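Local coordinates for protein Myo-inositol dehydrogenase (PDB 3EUW) that probably oxidises myo-inositol with NAD+ as the hydride acceptor, as a tetrameric member of the Gfo/Idh/MocA oxidoreductase family, at residues I82-E95 with C108-G122. Sequence-based numbering, arbitrary orientation.
Sequences ITRAVERGIPALCE and CKEKIGDGASKVMLG
In the Rossmann-fold domain, strand 92-94 pairs with strand 119-121 as the ends of a beta-alpha-beta unit, and helices 82-87 and 108-112 pack next to each other over the face that carries Ala-92, Cys-94, Val-119 and Leu-121. The segment axes are inclined by 24° for the strands and 16° for the helices, both pairs running in the same direction. Four backbone hydrogen bonds set the register: Ala-92 N to Lys-118 O, Met-120 N to Ala-92 O, Cys-94 N to Met-120 O and, the shortest, Gly-122 N to Cys-94 O at 2.7 Å.

Between helices and sheet, Val-86 forks across the junction. Val-86 CG1, anti to the backbone N (chi1 168°), packs directly against the Gly-115 backbone, 3.2 Å from both Gly-115 CA and Gly-115 O, while Val-86 CG2 meets Val-119 CG2 at 3.7 Å. Val-119 CG2 also reaches Ile-82 CG2 at 3.8 Å, and Phe-307 touches both Val-119 and Ile-112. Thr-83 turns CG2 to Lys-111 CD, its hydroxyl being bonded to Val-79 O one turn earlier.

On the other sheet face, Leu-93 and selenomethionine Met-120 lie side by side, Leu-93 CD1 to Met-120 CG 3.9 Å, with Phe-293 of helix 283-299 touching both. The aliphatic part of the Lys-118 chain lies by the Schellman motif that ends helix 78-87 (Ile-90 N to Ala-85 O, Gly-89 N to Val-86 O), Lys-118 CE 3.6 Å from Gly-89 O. Where Glu-95 faces Gly-122, Glu-95 OE2 bonds His-19 NE2, and a water donates to Glu-95 OE1 and to Gly-122 O, 2.6 Å from the latter.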
loop_
_atom_site.group_PDB
_atom_site.type_symbol
_atom_site.label_atom_id
_atom_site.label_comp_id
_atom_site.label_asym_id
_atom_site.label_seq_id
_atom_site.Cartn_x
_atom_site.Cartn_y
_atom_site.Cartn_z
ATOM N N ILE A 82 -20.395 -17.802 -35.786
ATOM C CA ILE A 82 -19.356 -18.792 -35.569
ATOM C C ILE A 82 -19.449 -19.866 -36.648
ATOM O O ILE A 82 -18.452 -20.203 -37.282
ATOM C CB ILE A 82 -19.497 -19.458 -34.180
ATOM C CG1 ILE A 82 -19.019 -18.484 -33.092
ATOM C CG2 ILE A 82 -18.715 -20.777 -34.143
ATOM C CD1 ILE A 82 -19.209 -18.989 -31.665
ATOM N N THR A 83 -20.656 -20.387 -36.851
ATOM C CA THR A 83 -20.905 -21.432 -37.832
ATOM C C THR A 83 -20.515 -21.011 -39.252
ATOM O O THR A 83 -19.753 -21.706 -39.918
ATOM C CB THR A 83 -22.398 -21.853 -37.821
ATOM O OG1 THR A 83 -22.757 -22.335 -36.518
ATOM C CG2 THR A 83 -22.649 -22.948 -38.839
ATOM N N ARG A 84 -21.030 -19.878 -39.713
ATOM C CA ARG A 84 -20.716 -19.397 -41.054
ATOM C C ARG A 84 -19.217 -19.244 -41.287
ATOM O O ARG A 84 -18.688 -19.664 -42.318
ATOM C CB ARG A 84 -21.369 -18.043 -41.318
ATOM C CG ARG A 84 -22.883 -18.014 -41.240
ATOM C CD ARG A 84 -23.367 -16.713 -41.858
ATOM N NE ARG A 84 -24.799 -16.481 -41.717
ATOM C CZ ARG A 84 -25.475 -15.600 -42.447
ATOM N NH1 ARG A 84 -24.844 -14.883 -43.370
ATOM N NH2 ARG A 84 -26.774 -15.427 -42.248
ATOM N N ALA A 85 -18.538 -18.624 -40.329
ATOM C CA ALA A 85 -17.105 -18.402 -40.452
ATOM C C ALA A 85 -16.351 -19.722 -40.508
ATOM O O ALA A 85 -15.544 -19.952 -41.407
ATOM C CB ALA A 85 -16.607 -17.559 -39.288
ATOM N N VAL A 86 -16.621 -20.589 -39.544
ATOM C CA VAL A 86 -15.960 -21.883 -39.487
ATOM C C VAL A 86 -16.232 -22.731 -40.738
ATOM O O VAL A 86 -15.330 -23.389 -41.247
ATOM C CB VAL A 86 -16.390 -22.658 -38.213
ATOM C CG1 VAL A 86 -15.945 -24.098 -38.297
ATOM C CG2 VAL A 86 -15.775 -22.010 -36.988
ATOM N N GLU A 87 -17.466 -22.704 -41.237
ATOM C CA GLU A 87 -17.811 -23.481 -42.427
ATOM C C GLU A 87 -17.004 -23.028 -43.638
ATOM O O GLU A 87 -16.868 -23.767 -44.616
ATOM C CB GLU A 87 -19.306 -23.380 -42.731
ATOM C CG GLU A 87 -20.196 -23.938 -41.629
ATOM C CD GLU A 87 -21.653 -24.060 -42.045
ATOM O OE1 GLU A 87 -22.187 -23.115 -42.670
ATOM O OE2 GLU A 87 -22.267 -25.105 -41.733
ATOM N N ARG A 88 -16.481 -21.808 -43.580
ATOM C CA ARG A 88 -15.663 -21.293 -44.668
ATOM C C ARG A 88 -14.189 -21.336 -44.290
ATOM O O ARG A 88 -13.349 -20.728 -44.950
ATOM C CB ARG A 88 -16.073 -19.866 -45.040
ATOM C CG ARG A 88 -17.372 -19.800 -45.834
ATOM C CD ARG A 88 -17.475 -18.497 -46.604
ATOM N NE ARG A 88 -16.306 -18.290 -47.455
ATOM C CZ ARG A 88 -16.033 -17.155 -48.089
ATOM N NH1 ARG A 88 -16.849 -16.117 -47.973
ATOM N NH2 ARG A 88 -14.934 -17.050 -48.826
ATOM N N GLY A 89 -13.881 -22.069 -43.223
ATOM C CA GLY A 89 -12.506 -22.191 -42.773
ATOM C C GLY A 89 -11.911 -20.889 -42.275
ATOM O O GLY A 89 -10.694 -20.728 -42.229
ATOM N N ILE A 90 -12.764 -19.943 -41.907
ATOM C CA ILE A 90 -12.281 -18.664 -41.406
ATOM C C ILE A 90 -12.288 -18.669 -39.883
ATOM O O ILE A 90 -13.333 -18.872 -39.255
ATOM C CB ILE A 90 -13.165 -17.507 -41.874
ATOM C CG1 ILE A 90 -13.312 -17.541 -43.397
ATOM C CG2 ILE A 90 -12.557 -16.182 -41.412
ATOM C CD1 ILE A 90 -14.331 -16.537 -43.931
ATOM N N PRO A 91 -11.116 -18.458 -39.268
ATOM C CA PRO A 91 -11.011 -18.440 -37.807
ATOM C C PRO A 91 -11.903 -17.336 -37.236
ATOM O O PRO A 91 -12.141 -16.319 -37.890
ATOM C CB PRO A 91 -9.527 -18.158 -37.568
ATOM C CG PRO A 91 -8.863 -18.713 -38.797
ATOM C CD PRO A 91 -9.798 -18.253 -39.888
ATOM N N ALA A 92 -12.395 -17.532 -36.019
ATOM C CA ALA A 92 -13.258 -16.534 -35.408
ATOM C C ALA A 92 -13.021 -16.342 -33.916
ATOM O O ALA A 92 -13.024 -17.306 -33.146
ATOM C CB ALA A 92 -14.711 -16.897 -35.644
ATOM N N LEU A 93 -12.809 -15.088 -33.527
ATOM C CA LEU A 93 -12.617 -14.712 -32.135
ATOM C C LEU A 93 -13.995 -14.207 -31.725
ATOM O O LEU A 93 -14.467 -13.188 -32.238
ATOM C CB LEU A 93 -11.571 -13.596 -32.006
ATOM C CG LEU A 93 -11.579 -12.841 -30.668
ATOM C CD1 LEU A 93 -11.343 -13.808 -29.505
ATOM C CD2 LEU A 93 -10.527 -11.746 -30.705
ATOM N N CYS A 94 -14.639 -14.924 -30.813
ATOM C CA CYS A 94 -15.985 -14.569 -30.396
ATOM C C CYS A 94 -16.130 -14.147 -28.937
ATOM O O CYS A 94 -15.628 -14.818 -28.032
ATOM C CB CYS A 94 -16.922 -15.752 -30.677
ATOM S SG CYS A 94 -18.669 -15.418 -30.401
ATOM N N GLU A 95 -16.822 -13.032 -28.712
ATOM C CA GLU A 95 -17.065 -12.564 -27.351
ATOM C C GLU A 95 -17.940 -13.609 -26.701
ATOM O O GLU A 95 -18.779 -14.216 -27.363
ATOM C CB GLU A 95 -17.828 -11.241 -27.336
ATOM C CG GLU A 95 -16.996 -10.019 -27.636
ATOM C CD GLU A 95 -15.922 -9.798 -26.607
ATOM O OE1 GLU A 95 -16.244 -9.873 -25.404
ATOM O OE2 GLU A 95 -14.761 -9.543 -26.999
ATOM N N CYS A 108 -24.625 -26.399 -32.204
ATOM C CA CYS A 108 -23.571 -25.747 -32.961
ATOM C C CYS A 108 -22.320 -26.622 -33.022
ATOM O O CYS A 108 -21.736 -26.806 -34.089
ATOM C CB CYS A 108 -23.230 -24.396 -32.339
ATOM S SG CYS A 108 -21.735 -23.665 -33.006
ATOM N N LYS A 109 -21.919 -27.168 -31.878
ATOM C CA LYS A 109 -20.732 -28.013 -31.827
ATOM C C LYS A 109 -20.811 -29.210 -32.776
ATOM O O LYS A 109 -19.802 -29.632 -33.340
ATOM C CB LYS A 109 -20.504 -28.509 -30.409
ATOM C CG LYS A 109 -19.228 -29.304 -30.241
ATOM C CD LYS A 109 -19.036 -29.659 -28.779
ATOM C CE LYS A 109 -17.722 -30.372 -28.537
ATOM N NZ LYS A 109 -17.534 -30.615 -27.083
ATOM N N GLU A 110 -22.010 -29.758 -32.936
ATOM C CA GLU A 110 -22.221 -30.896 -33.817
ATOM C C GLU A 110 -22.128 -30.504 -35.293
ATOM O O GLU A 110 -21.451 -31.163 -36.077
ATOM C CB GLU A 110 -23.584 -31.528 -33.529
ATOM C CG GLU A 110 -23.556 -32.609 -32.461
ATOM C CD GLU A 110 -24.884 -32.758 -31.734
ATOM O OE1 GLU A 110 -25.945 -32.582 -32.376
ATOM O OE2 GLU A 110 -24.865 -33.064 -30.520
ATOM N N LYS A 111 -22.799 -29.423 -35.670
ATOM C CA LYS A 111 -22.774 -28.986 -37.055
ATOM C C LYS A 111 -21.365 -28.663 -37.547
ATOM O O LYS A 111 -20.968 -29.094 -38.628
ATOM C CB LYS A 111 -23.680 -27.766 -37.246
ATOM C CG LYS A 111 -23.800 -27.325 -38.700
ATOM C CD LYS A 111 -24.826 -26.212 -38.892
ATOM C CE LYS A 111 -26.246 -26.692 -38.613
ATOM N NZ LYS A 111 -27.263 -25.626 -38.872
ATOM N N ILE A 112 -20.602 -27.924 -36.751
ATOM C CA ILE A 112 -19.252 -27.538 -37.145
ATOM C C ILE A 112 -18.205 -28.636 -36.958
ATOM O O ILE A 112 -17.176 -28.641 -37.633
ATOM C CB ILE A 112 -18.791 -26.277 -36.378
ATOM C CG1 ILE A 112 -18.630 -26.593 -34.893
ATOM C CG2 ILE A 112 -19.812 -25.167 -36.542
ATOM C CD1 ILE A 112 -18.106 -25.433 -34.089
ATOM N N GLY A 113 -18.464 -29.559 -36.040
ATOM C CA GLY A 113 -17.521 -30.638 -35.796
ATOM C C GLY A 113 -16.088 -30.186 -35.552
ATOM O O GLY A 113 -15.811 -29.437 -34.613
ATOM N N ASP A 114 -15.172 -30.646 -36.401
ATOM C CA ASP A 114 -13.757 -30.302 -36.281
ATOM C C ASP A 114 -13.483 -28.820 -36.539
ATOM O O ASP A 114 -12.403 -28.316 -36.222
ATOM C CB ASP A 114 -12.935 -31.171 -37.237
ATOM C CG ASP A 114 -12.910 -32.635 -36.816
ATOM O OD1 ASP A 114 -12.202 -32.960 -35.834
ATOM O OD2 ASP A 114 -13.602 -33.458 -37.458
ATOM N N GLY A 115 -14.460 -28.126 -37.113
ATOM C CA GLY A 115 -14.296 -26.709 -37.371
ATOM C C GLY A 115 -14.198 -25.897 -36.084
ATOM O O GLY A 115 -13.752 -24.746 -36.095
ATOM N N ALA A 116 -14.605 -26.502 -34.970
ATOM C CA ALA A 116 -14.567 -25.833 -33.672
ATOM C C ALA A 116 -13.162 -25.369 -33.294
ATOM O O ALA A 116 -13.001 -24.418 -32.537
ATOM C CB ALA A 116 -15.112 -26.759 -32.594
ATOM N N SER A 117 -12.149 -26.036 -33.833
ATOM C CA SER A 117 -10.763 -25.688 -33.537
ATOM C C SER A 117 -10.367 -24.311 -34.067
ATOM O O SER A 117 -9.302 -23.800 -33.731
ATOM C CB SER A 117 -9.814 -26.749 -34.114
ATOM O OG SER A 117 -9.833 -26.759 -35.535
ATOM N N LYS A 118 -11.216 -23.718 -34.898
ATOM C CA LYS A 118 -10.929 -22.397 -35.455
ATOM C C LYS A 118 -11.620 -21.303 -34.646
ATOM O O LYS A 118 -11.632 -20.132 -35.032
ATOM C CB LYS A 118 -11.365 -22.329 -36.921
ATOM C CG LYS A 118 -10.421 -23.068 -37.865
ATOM C CD LYS A 118 -10.882 -22.972 -39.318
ATOM C CE LYS A 118 -9.890 -23.651 -40.271
ATOM N NZ LYS A 118 -8.573 -22.939 -40.318
ATOM N N VAL A 119 -12.185 -21.688 -33.508
ATOM C CA VAL A 119 -12.862 -20.721 -32.666
ATOM C C VAL A 119 -12.047 -20.366 -31.430
ATOM O O VAL A 119 -11.552 -21.246 -30.724
ATOM C CB VAL A 119 -14.240 -21.244 -32.201
ATOM C CG1 VAL A 119 -14.972 -20.160 -31.419
ATOM C CG2 VAL A 119 -15.066 -21.665 -33.396
HETATM N N MSE A 120 -11.876 -19.071 -31.199
HETATM C CA MSE A 120 -11.195 -18.607 -30.009
HETATM C C MSE A 120 -12.241 -17.873 -29.179
HETATM O O MSE A 120 -12.960 -17.023 -29.703
HETATM C CB MSE A 120 -10.073 -17.635 -30.351
HETATM C CG MSE A 120 -9.423 -17.128 -29.094
HETATM SE SE MSE A 120 -7.857 -16.088 -29.513
HETATM C CE MSE A 120 -7.213 -15.665 -27.683
ATOM N N LEU A 121 -12.349 -18.198 -27.898
ATOM C CA LEU A 121 -13.334 -17.526 -27.057
ATOM C C LEU A 121 -12.707 -16.313 -26.411
ATOM O O LEU A 121 -11.577 -16.376 -25.914
ATOM C CB LEU A 121 -13.912 -18.468 -26.005
ATOM C CG LEU A 121 -15.388 -18.628 -26.379
ATOM C CD1 LEU A 121 -15.551 -19.795 -27.346
ATOM C CD2 LEU A 121 -16.223 -18.834 -25.154
ATOM N N GLY A 122 -13.446 -15.208 -26.426
ATOM C CA GLY A 122 -12.922 -13.959 -25.898
ATOM C C GLY A 122 -12.938 -13.721 -24.405
ATOM O O GLY A 122 -13.450 -12.689 -23.963
HETATM O O HOH W 1 -16.038 -12.149 -24.047
#